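Local structure of cell cycle serine/threonine-protein kinase CDC5/MSD2 (Saccharomyces cerevisiae, 6MF4) at residues 142-145 / 149-152; 153-156 / 160-163; 237-242 / 247-252; 259-262 / 268-271. The protein is a serine/threonine protein kinase required for mitotic exit that phosphorylates Scc1 and Net1, represented here by its phosphoprotein-binding polo-box domain. One frame throughout, in Å; residues are numbered along the deposited sequence.

Contact 1. Residues 142-145 / 149-152; sequences ISYD and GWVA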
loop_
_atom_site.group_PDB
_atom_site.type_symbol
_atom_site.label_atom_id
_atom_site.label_comp_id
_atom_site.label_asym_id
_atom_site.label_seq_id
_atom_site.Cartn_x
_atom_site.Cartn_y
_atom_site.Cartn_z
ATOM N N ILE A 142 13.252 0.160 9.631
ATOM C CA ILE A 142 12.954 -1.082 8.933
ATOM C C ILE A 142 14.056 -1.405 7.933
ATOM O O ILE A 142 14.366 -0.604 7.052
ATOM C CB ILE A 142 11.607 -1.002 8.205
ATOM C CG1 ILE A 142 10.496 -0.656 9.199
ATOM C CG2 ILE A 142 11.290 -2.322 7.525
ATOM C CD1 ILE A 142 9.264 -0.089 8.568
ATOM N N SER A 143 14.640 -2.590 8.077
ATOM C CA SER A 143 15.755 -3.010 7.238
ATOM C C SER A 143 15.573 -4.449 6.783
ATOM O O SER A 143 14.626 -5.122 7.189
ATOM C CB SER A 143 17.068 -2.863 7.999
ATOM O OG SER A 143 17.016 -3.596 9.207
ATOM N N TYR A 144 16.487 -4.922 5.944
ATOM C CA TYR A 144 16.376 -6.267 5.397
ATOM C C TYR A 144 16.821 -7.326 6.397
ATOM O O TYR A 144 17.663 -7.083 7.259
ATOM C CB TYR A 144 17.191 -6.393 4.109
ATOM C CG TYR A 144 16.584 -5.663 2.929
ATOM C CD1 TYR A 144 15.229 -5.775 2.632
ATOM C CD2 TYR A 144 17.366 -4.856 2.115
ATOM C CE1 TYR A 144 14.676 -5.105 1.553
ATOM C CE2 TYR A 144 16.823 -4.181 1.040
ATOM C CZ TYR A 144 15.481 -4.307 0.763
ATOM O OH TYR A 144 14.955 -3.636 -0.316
ATOM N N ASP A 145 16.226 -8.505 6.258
ATOM C CA ASP A 145 16.473 -9.634 7.142
ATOM C C ASP A 145 16.515 -10.904 6.307
ATOM O O ASP A 145 15.659 -11.112 5.449
ATOM C CB ASP A 145 15.387 -9.726 8.215
ATOM C CG ASP A 145 15.589 -10.900 9.148
ATOM O OD1 ASP A 145 16.485 -10.817 10.015
ATOM O OD2 ASP A 145 14.850 -11.899 9.021
ATOM N N GLY A 149 12.643 -11.213 5.554
ATOM C CA GLY A 149 12.566 -10.208 4.509
ATOM C C GLY A 149 12.797 -8.813 5.060
ATOM O O GLY A 149 13.787 -8.164 4.724
ATOM N N TRP A 150 11.869 -8.354 5.894
ATOM C CA TRP A 150 12.003 -7.086 6.605
ATOM C C TRP A 150 11.995 -7.329 8.104
ATOM O O TRP A 150 11.281 -8.204 8.593
ATOM C CB TRP A 150 10.863 -6.122 6.264
ATOM C CG TRP A 150 10.782 -5.675 4.844
ATOM C CD1 TRP A 150 11.327 -4.546 4.305
ATOM C CD2 TRP A 150 10.089 -6.333 3.781
ATOM N NE1 TRP A 150 11.022 -4.466 2.968
ATOM C CE2 TRP A 150 10.265 -5.550 2.621
ATOM C CE3 TRP A 150 9.344 -7.510 3.695
ATOM C CZ2 TRP A 150 9.716 -5.909 1.392
ATOM C CZ3 TRP A 150 8.803 -7.863 2.474
ATOM C CH2 TRP A 150 8.993 -7.067 1.340
ATOM N N VAL A 151 12.777 -6.541 8.832
ATOM C CA VAL A 151 12.710 -6.525 10.285
ATOM C C VAL A 151 12.612 -5.078 10.746
ATOM O O VAL A 151 13.214 -4.186 10.144
ATOM C CB VAL A 151 13.933 -7.217 10.929
ATOM C CG1 VAL A 151 15.221 -6.547 10.487
ATOM C CG2 VAL A 151 13.813 -7.216 12.452
ATOM N N ALA A 152 11.844 -4.857 11.807
ATOM C CA ALA A 152 11.609 -3.517 12.327
ATOM C C ALA A 152 12.133 -3.394 13.749
ATOM O O ALA A 152 11.948 -4.294 14.571
ATOM C CB ALA A 152 10.122 -3.185 12.275
HETATM O O HOH W 1 15.757 -2.735 11.405
#

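Contact 2. Residues 153-156 / 160-163; sequences SHYL and KPRE. With ZN (zinc ion), chain C.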
loop_
_atom_site.group_PDB
_atom_site.type_symbol
_atom_site.label_atom_id
_atom_site.label_comp_id
_atom_site.label_asym_id
_atom_site.label_seq_id
_atom_site.Cartn_x
_atom_site.Cartn_y
_atom_site.Cartn_z
ATOM N N SER A 153 12.791 -2.270 14.019
ATOM C CA SER A 153 13.287 -1.937 15.348
ATOM C C SER A 153 12.605 -0.676 15.872
ATOM O O SER A 153 12.527 0.338 15.179
ATOM C CB SER A 153 14.802 -1.742 15.322
ATOM O OG SER A 153 15.466 -2.982 15.171
ATOM N N HIS A 154 12.134 -0.762 17.112
ATOM C CA HIS A 154 11.370 0.293 17.776
ATOM C C HIS A 154 12.292 1.314 18.446
ATOM O O HIS A 154 13.145 0.939 19.250
ATOM C CB HIS A 154 10.441 -0.367 18.803
ATOM C CG HIS A 154 9.548 0.583 19.542
ATOM N ND1 HIS A 154 10.023 1.487 20.464
ATOM C CD2 HIS A 154 8.201 0.723 19.533
ATOM C CE1 HIS A 154 9.009 2.164 20.977
ATOM N NE2 HIS A 154 7.893 1.715 20.431
ATOM N N TYR A 155 12.122 2.595 18.112
ATOM C CA TYR A 155 12.922 3.668 18.714
ATOM C C TYR A 155 12.089 4.866 19.154
ATOM O O TYR A 155 10.961 5.056 18.702
ATOM C CB TYR A 155 13.987 4.162 17.734
ATOM C CG TYR A 155 15.095 3.174 17.480
ATOM C CD1 TYR A 155 16.082 2.949 18.428
ATOM C CD2 TYR A 155 15.159 2.475 16.288
ATOM C CE1 TYR A 155 17.097 2.046 18.195
ATOM C CE2 TYR A 155 16.167 1.573 16.046
ATOM C CZ TYR A 155 17.136 1.362 17.003
ATOM O OH TYR A 155 18.145 0.461 16.760
ATOM N N LEU A 156 12.676 5.672 20.039
ATOM C CA LEU A 156 12.125 6.966 20.422
ATOM C C LEU A 156 12.965 8.076 19.809
ATOM O O LEU A 156 14.195 7.994 19.806
ATOM C CB LEU A 156 12.100 7.121 21.943
ATOM C CG LEU A 156 11.448 6.002 22.755
ATOM C CD1 LEU A 156 11.520 6.323 24.240
ATOM C CD2 LEU A 156 10.008 5.783 22.325
ATOM N N LYS A 160 17.283 8.891 20.086
ATOM C CA LYS A 160 17.689 8.553 18.728
ATOM C C LYS A 160 19.093 7.950 18.711
ATOM O O LYS A 160 20.025 8.537 19.260
ATOM C CB LYS A 160 17.616 9.809 17.848
ATOM C CG LYS A 160 18.662 9.919 16.750
ATOM C CD LYS A 160 18.702 11.331 16.197
ATOM C CE LYS A 160 19.879 12.100 16.781
ATOM N NZ LYS A 160 20.084 13.424 16.144
ATOM N N PRO A 161 19.252 6.776 18.077
ATOM C CA PRO A 161 20.609 6.246 17.939
ATOM C C PRO A 161 21.419 7.043 16.924
ATOM O O PRO A 161 20.920 7.417 15.863
ATOM C CB PRO A 161 20.384 4.808 17.471
ATOM C CG PRO A 161 19.067 4.821 16.823
ATOM C CD PRO A 161 18.243 5.842 17.551
ATOM N N ARG A 162 22.665 7.312 17.283
ATOM C CA ARG A 162 23.583 8.084 16.455
ATOM C C ARG A 162 23.695 7.582 15.016
ATOM O O ARG A 162 23.841 8.382 14.088
ATOM C CB ARG A 162 24.971 8.099 17.109
ATOM C CG ARG A 162 25.446 6.746 17.615
ATOM C CD ARG A 162 26.448 6.882 18.754
ATOM N NE ARG A 162 27.212 5.648 18.919
ATOM C CZ ARG A 162 28.212 5.482 19.778
ATOM N NH1 ARG A 162 28.835 4.316 19.839
ATOM N NH2 ARG A 162 28.592 6.477 20.571
ATOM N N GLU A 163 23.620 6.270 14.811
ATOM C CA GLU A 163 23.786 5.731 13.465
ATOM C C GLU A 163 22.544 5.952 12.595
ATOM O O GLU A 163 22.565 5.650 11.403
ATOM C CB GLU A 163 24.142 4.236 13.508
ATOM C CG GLU A 163 23.045 3.299 13.993
ATOM C CD GLU A 163 23.028 3.119 15.502
ATOM O OE1 GLU A 163 23.653 3.931 16.221
ATOM O OE2 GLU A 163 22.389 2.151 15.968
HETATM ZN ZN ZN C . 5.844 2.049 20.652
HETATM O O HOH W 2 20.407 0.549 18.333
#

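Contact 3. Residues 237-242 / 247-252; sequences LVTYIS and STTYPL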
loop_
_atom_site.group_PDB
_atom_site.type_symbol
_atom_site.label_atom_id
_atom_site.label_comp_id
_atom_site.label_asym_id
_atom_site.label_seq_id
_atom_site.Cartn_x
_atom_site.Cartn_y
_atom_site.Cartn_z
ATOM N N LEU A 237 -12.122 -7.154 -1.020
ATOM C CA LEU A 237 -12.680 -5.839 -0.716
ATOM C C LEU A 237 -12.078 -4.776 -1.618
ATOM O O LEU A 237 -10.878 -4.798 -1.894
ATOM C CB LEU A 237 -12.435 -5.461 0.745
ATOM C CG LEU A 237 -13.118 -6.293 1.828
ATOM C CD1 LEU A 237 -12.574 -5.896 3.187
ATOM C CD2 LEU A 237 -14.630 -6.113 1.781
ATOM N N VAL A 238 -12.919 -3.854 -2.074
ATOM C CA VAL A 238 -12.453 -2.690 -2.809
ATOM C C VAL A 238 -12.890 -1.435 -2.067
ATOM O O VAL A 238 -14.038 -1.315 -1.630
ATOM C CB VAL A 238 -12.977 -2.666 -4.264
ATOM C CG1 VAL A 238 -14.497 -2.779 -4.306
ATOM C CG2 VAL A 238 -12.504 -1.406 -4.989
ATOM N N THR A 239 -11.949 -0.516 -1.904
ATOM C CA THR A 239 -12.217 0.753 -1.251
ATOM C C THR A 239 -12.066 1.839 -2.292
ATOM O O THR A 239 -11.010 1.983 -2.909
ATOM C CB THR A 239 -11.263 1.001 -0.066
ATOM O OG1 THR A 239 -11.484 0.003 0.935
ATOM C CG2 THR A 239 -11.489 2.380 0.543
ATOM N N TYR A 240 -13.140 2.585 -2.507
ATOM C CA TYR A 240 -13.105 3.676 -3.452
ATOM C C TYR A 240 -12.865 4.969 -2.703
ATOM O O TYR A 240 -13.494 5.239 -1.679
ATOM C CB TYR A 240 -14.397 3.754 -4.260
ATOM C CG TYR A 240 -14.459 4.988 -5.126
ATOM C CD1 TYR A 240 -13.816 5.029 -6.355
ATOM C CD2 TYR A 240 -15.146 6.116 -4.708
ATOM C CE1 TYR A 240 -13.863 6.157 -7.145
ATOM C CE2 TYR A 240 -15.200 7.246 -5.491
ATOM C CZ TYR A 240 -14.558 7.263 -6.706
ATOM O OH TYR A 240 -14.619 8.397 -7.478
ATOM N N ILE A 241 -11.933 5.755 -3.219
ATOM C CA ILE A 241 -11.628 7.061 -2.667
ATOM C C ILE A 241 -11.894 8.090 -3.759
ATOM O O ILE A 241 -11.196 8.129 -4.769
ATOM C CB ILE A 241 -10.172 7.150 -2.187
ATOM C CG1 ILE A 241 -9.848 6.003 -1.221
ATOM C CG2 ILE A 241 -9.906 8.495 -1.534
ATOM C CD1 ILE A 241 -8.430 5.483 -1.347
ATOM N N SER A 242 -12.920 8.910 -3.561
ATOM C CA SER A 242 -13.314 9.886 -4.567
ATOM C C SER A 242 -12.301 11.030 -4.642
ATOM O O SER A 242 -11.469 11.182 -3.740
ATOM C CB SER A 242 -14.705 10.436 -4.256
ATOM O OG SER A 242 -14.645 11.373 -3.194
ATOM N N SER A 247 -14.314 8.195 1.305
ATOM C CA SER A 247 -13.899 6.798 1.290
ATOM C C SER A 247 -15.059 5.855 1.591
ATOM O O SER A 247 -15.786 6.037 2.570
ATOM C CB SER A 247 -12.775 6.581 2.301
ATOM O OG SER A 247 -12.382 5.223 2.346
ATOM N N THR A 248 -15.224 4.846 0.739
ATOM C CA THR A 248 -16.270 3.844 0.910
ATOM C C THR A 248 -15.745 2.470 0.501
ATOM O O THR A 248 -15.086 2.334 -0.529
ATOM C CB THR A 248 -17.513 4.194 0.082
ATOM O OG1 THR A 248 -17.105 4.640 -1.218
ATOM C CG2 THR A 248 -18.304 5.299 0.755
ATOM N N THR A 249 -16.041 1.459 1.313
ATOM C CA THR A 249 -15.535 0.107 1.086
ATOM C C THR A 249 -16.672 -0.865 0.810
ATOM O O THR A 249 -17.691 -0.852 1.503
ATOM C CB THR A 249 -14.715 -0.377 2.296
ATOM O OG1 THR A 249 -13.586 0.489 2.472
ATOM C CG2 THR A 249 -14.227 -1.813 2.108
ATOM N N TYR A 250 -16.482 -1.701 -0.210
ATOM C CA TYR A 250 -17.470 -2.692 -0.621
ATOM C C TYR A 250 -16.821 -4.049 -0.854
ATOM O O TYR A 250 -15.633 -4.120 -1.178
ATOM C CB TYR A 250 -18.170 -2.268 -1.915
ATOM C CG TYR A 250 -18.786 -0.891 -1.893
ATOM C CD1 TYR A 250 -18.039 0.228 -2.232
ATOM C CD2 TYR A 250 -20.120 -0.713 -1.553
ATOM C CE1 TYR A 250 -18.599 1.489 -2.223
ATOM C CE2 TYR A 250 -20.690 0.546 -1.540
ATOM C CZ TYR A 250 -19.926 1.642 -1.877
ATOM O OH TYR A 250 -20.491 2.898 -1.862
ATOM N N PRO A 251 -17.599 -5.135 -0.701
ATOM C CA PRO A 251 -17.142 -6.398 -1.283
ATOM C C PRO A 251 -16.988 -6.229 -2.786
ATOM O O PRO A 251 -17.872 -5.650 -3.415
ATOM C CB PRO A 251 -18.264 -7.383 -0.937
ATOM C CG PRO A 251 -18.953 -6.780 0.242
ATOM C CD PRO A 251 -18.859 -5.296 0.048
ATOM N N LEU A 252 -15.886 -6.706 -3.351
ATOM C CA LEU A 252 -15.631 -6.520 -4.770
ATOM C C LEU A 252 -16.740 -7.143 -5.616
ATOM O O LEU A 252 -17.167 -6.565 -6.612
ATOM C CB LEU A 252 -14.275 -7.117 -5.149
ATOM C CG LEU A 252 -13.895 -7.080 -6.631
ATOM C CD1 LEU A 252 -13.943 -5.662 -7.183
ATOM C CD2 LEU A 252 -12.511 -7.683 -6.836
#

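Contact 4. Residues 259-262 / 268-271; sequences GEIP and NFRE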
loop_
_atom_site.group_PDB
_atom_site.type_symbol
_atom_site.label_atom_id
_atom_site.label_comp_id
_atom_site.label_asym_id
_atom_site.label_seq_id
_atom_site.Cartn_x
_atom_site.Cartn_y
_atom_site.Cartn_z
ATOM N N GLY A 259 -21.894 -3.179 -11.258
ATOM C CA GLY A 259 -21.336 -2.738 -12.527
ATOM C C GLY A 259 -20.426 -1.528 -12.415
ATOM O O GLY A 259 -19.634 -1.251 -13.315
ATOM N N GLU A 260 -20.536 -0.807 -11.305
ATOM C CA GLU A 260 -19.767 0.415 -11.111
ATOM C C GLU A 260 -19.707 0.761 -9.633
ATOM O O GLU A 260 -20.402 0.151 -8.822
ATOM C CB GLU A 260 -20.392 1.563 -11.905
ATOM C CG GLU A 260 -21.920 1.529 -11.923
ATOM C CD GLU A 260 -22.527 2.717 -12.653
ATOM O OE1 GLU A 260 -23.553 3.242 -12.172
ATOM O OE2 GLU A 260 -21.993 3.113 -13.714
ATOM N N ILE A 261 -18.866 1.726 -9.279
ATOM C CA ILE A 261 -18.821 2.213 -7.907
ATOM C C ILE A 261 -20.123 2.958 -7.625
ATOM O O ILE A 261 -20.479 3.878 -8.368
ATOM C CB ILE A 261 -17.622 3.160 -7.656
ATOM C CG1 ILE A 261 -16.293 2.480 -8.012
ATOM C CG2 ILE A 261 -17.617 3.644 -6.204
ATOM C CD1 ILE A 261 -15.881 1.346 -7.077
ATOM N N PRO A 262 -20.854 2.554 -6.570
ATOM C CA PRO A 262 -22.039 3.325 -6.180
ATOM C C PRO A 262 -21.725 4.791 -5.904
ATOM O O PRO A 262 -20.796 5.098 -5.151
ATOM C CB PRO A 262 -22.508 2.617 -4.906
ATOM C CG PRO A 262 -22.072 1.217 -5.091
ATOM C CD PRO A 262 -20.740 1.309 -5.788
ATOM N N ASN A 268 -15.329 4.892 -13.955
ATOM C CA ASN A 268 -14.834 3.958 -14.965
ATOM C C ASN A 268 -14.233 2.695 -14.330
ATOM O O ASN A 268 -13.117 2.281 -14.647
ATOM C CB ASN A 268 -13.802 4.666 -15.852
ATOM C CG ASN A 268 -14.429 5.693 -16.769
ATOM O OD1 ASN A 268 -15.618 5.620 -17.077
ATOM N ND2 ASN A 268 -13.636 6.669 -17.199
ATOM N N PHE A 269 -14.998 2.087 -13.432
ATOM C CA PHE A 269 -14.496 1.003 -12.597
ATOM C C PHE A 269 -13.919 -0.175 -13.388
ATOM O O PHE A 269 -12.866 -0.704 -13.031
ATOM C CB PHE A 269 -15.612 0.507 -11.674
ATOM C CG PHE A 269 -15.297 -0.790 -10.987
ATOM C CD1 PHE A 269 -14.418 -0.830 -9.918
ATOM C CD2 PHE A 269 -15.887 -1.969 -11.409
ATOM C CE1 PHE A 269 -14.127 -2.028 -9.285
ATOM C CE2 PHE A 269 -15.601 -3.165 -10.785
ATOM C CZ PHE A 269 -14.721 -3.195 -9.720
ATOM N N ARG A 270 -14.588 -0.585 -14.461
ATOM C CA ARG A 270 -14.168 -1.789 -15.172
ATOM C C ARG A 270 -12.806 -1.617 -15.836
ATOM O O ARG A 270 -12.007 -2.555 -15.884
ATOM C CB ARG A 270 -15.207 -2.186 -16.223
ATOM C CG ARG A 270 -14.871 -3.481 -16.963
ATOM C CD ARG A 270 -14.781 -4.678 -16.013
ATOM N NE ARG A 270 -13.404 -5.120 -15.784
ATOM C CZ ARG A 270 -13.073 -6.213 -15.100
ATOM N NH1 ARG A 270 -14.016 -6.982 -14.567
ATOM N NH2 ARG A 270 -11.796 -6.538 -14.947
ATOM N N GLU A 271 -12.540 -0.425 -16.359
ATOM C CA GLU A 271 -11.241 -0.148 -16.955
ATOM C C GLU A 271 -10.169 -0.134 -15.870
ATOM O O GLU A 271 -9.063 -0.637 -16.064
ATOM C CB GLU A 271 -11.263 1.184 -17.708
ATOM C CG GLU A 271 -9.896 1.663 -18.195
ATOM C CD GLU A 271 -9.214 0.678 -19.134
ATOM O OE1 GLU A 271 -9.906 -0.191 -19.707
ATOM O OE2 GLU A 271 -7.978 0.776 -19.299
#

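Contact 1. Residues 142-145 / 149-152
Ser143 and Val151 face each other as a hydrogen-bonded antiparallel pair in the beta hairpin of strands 138-145 and 149-156, at one side of the polo box 1 sheet. Their backbones trade two nearly straight bonds, Ser143 N to Val151 O at 3.0 Å and Val151 N to Ser143 O at 2.9 Å. Nearer the turn the ladder bends: Asp145 N reaches Gly149 O from well above the carbonyl plane, with 148° at the hydrogen, and the return bond from Gly149 N to Asp145 O is more bent still. Gly149 has a positive phi at which a CB would jam against the carbonyl oxygen before it. The carboxylate of Asp145 braces the turn, OD2 accepting from the backbone N of both Arg147 and Glu148.

The apolar contacts gather on the side of Ile142 and Ala152. A chi1 of -57° sets Ile142 CG2 anti to its backbone nitrogen, within 3.9 Å of Trp150 CD1, and leaves CG1 4.0 Å from Ala152 CB. Trp150 is buried under helix 56-82 and meets Phe199 edge-to-face.

The two aromatic side chains run side by side, their planes at 46°, with Tyr144 CE1 4.0 Å from Trp150 NE1.

Water and carbonyl oxygens complete the contact. One water lies 2.7 Å from Ser143 OG and donates to Val151 O at 3.2 Å, bridging side chain to backbone across the strands. At the edge of the Tyr144 ring, in its plane, Gly149 O lies 3.5 Å from CD1.

Contact 2. Residues 153-156 / 160-163
Tyr155 lays one face of its ring against Pro161. Its CB points toward the 160-163 loop, and a chi1 of -70° places CG beside the backbone nitrogen, 4.1 Å from Pro161 CD. Further out along the same side of the ring, CD1 lies 3.7 Å from Pro161 CD, and CE1 comes equally near Pro161 CG. This CG sits 3.9 Å from the ring centroid and 21° off the normal, a CH-pi contact displaced toward the rim. The ring also packs on Phe139, Tyr141 and Leu164. At the tip, Tyr155 OH is 2.8 Å from a water in the ring plane, which in turn makes only a weak, long bond to Glu163 OE2. With an alanine here, Pro161 would probably lose the aromatic face it rests on, and the water the phenol oxygen it bonds to.

One residue back, His154 points to the other side of the strand, where its NE2 binds zinc at 2.1 Å together with Glu138 and His194. The metal thus lies on one side of strand 149-156 and the proline on the other, as the last sheet strand of polo box 1 gives way to the loop entering helix 165-178.

Contact 3. Residues 237-242 / 247-252
Thr239 and Thr249 make the tightest part of this contact, a non-hydrogen-bonded pair whose OG1 atoms lie just 2.6 Å apart. Both chi1 angles are near -60° (-64° and -62°), which turns each hydroxyl to the side of its own backbone nitrogen and brings the two together in a hydrogen bond that either could donate. Thr249 OG1 is also bonded to His95 ND1. A valine in place of Thr239 would probably deprive Thr249 OG1 of its hydroxyl mate across the strands.

On the other side of the sheet Val238 is buried, its CG1 3.9 Å from Leu252 CA and 4.1 Å from Leu252 CD1. On Val238's side too, the buried Tyr240 ring leads away from strand 247-251 to Tyr264, and its OH bonds His227 ND1. The two strands form the final beta hairpin of the polo box 2 sheet, with 247-251 as the outermost strand. Backbone bonds link Val238 with Tyr250 and Tyr240 with Thr248, both ways in each pair; Tyr240 N to Thr248 O is 2.8 Å.

Packing slackens toward the turn, where partly exposed Ser247 and Thr248 lie. Ser247 OG approaches Thr239 CG2 at 3.5 Å but stays 4.4 Å from Ile241 CG1.

Contact 4. Residues 259-262 / 268-271
In polo box 2, the loop after helix 252-258 packs on the first turn of helix 269-283, Ile261 against Phe269. This is a small, largely apolar contact, burying 141 Å² in all. On the helix side it is carried by Phe269. Its CB points toward the loop and lies 4.2 Å from Glu260 CA, so the root of the side chain rests on the loop backbone. A chi1 of 168° puts CG anti to the backbone nitrogen and sends the ring inward, where it also packs on Leu252, Val255 and Leu256 of helix 252-258. The ring is thereby caught between the loop and the helix before it.

Ile261 comes at the ring with the end of its longer branch. With chi1 at -56° and chi2 at -69°, the chain folds so that CD1 reaches Phe269 and meets its ring obliquely, the two side chains crossing at about a right angle. The side chain leaves its backbone turned neither to the helix nor from it, and it is the outer end that reaches the ring; Ile261 also rests on Val255. Its backbone N is buried here without a polar partner in the model, which probably carries some energetic cost.

Near the other ortho carbon of the ring, Gly259, the first residue past helix 252-258 and one with positive phi, sets its carbonyl O 4.3 Å from Phe269 CD2. Next along the helix, Arg270 turns off to a salt bridge with Glu77 of helix 56-82. The closest atoms joining loop to helix are two carbons, Ile261 CD1 and Phe269 CD1, 3.9 Å apart.

Going from the N terminus, contact 1 closes the short turn between strands 138-145 and 149-156, and contact 2 follows directly on the second of these strands, closing the loop that leads toward helix 165-178. The two are consecutive, neither enclosing the other, and both belong to polo box 1. About 30 Å from contact 1, centre to centre, and across the middle of the chain, contact 3 closes the last hairpin of polo box 2; contact 4 then closes the loop between helices 252-258 and 269-283. This second pair touches: Tyr240 CG packs on Ile261 CG2 at 3.6 Å, and Leu252 CD1 on Phe269 CZ at 3.6 Å, tying sheet, loop and C-terminal helix together.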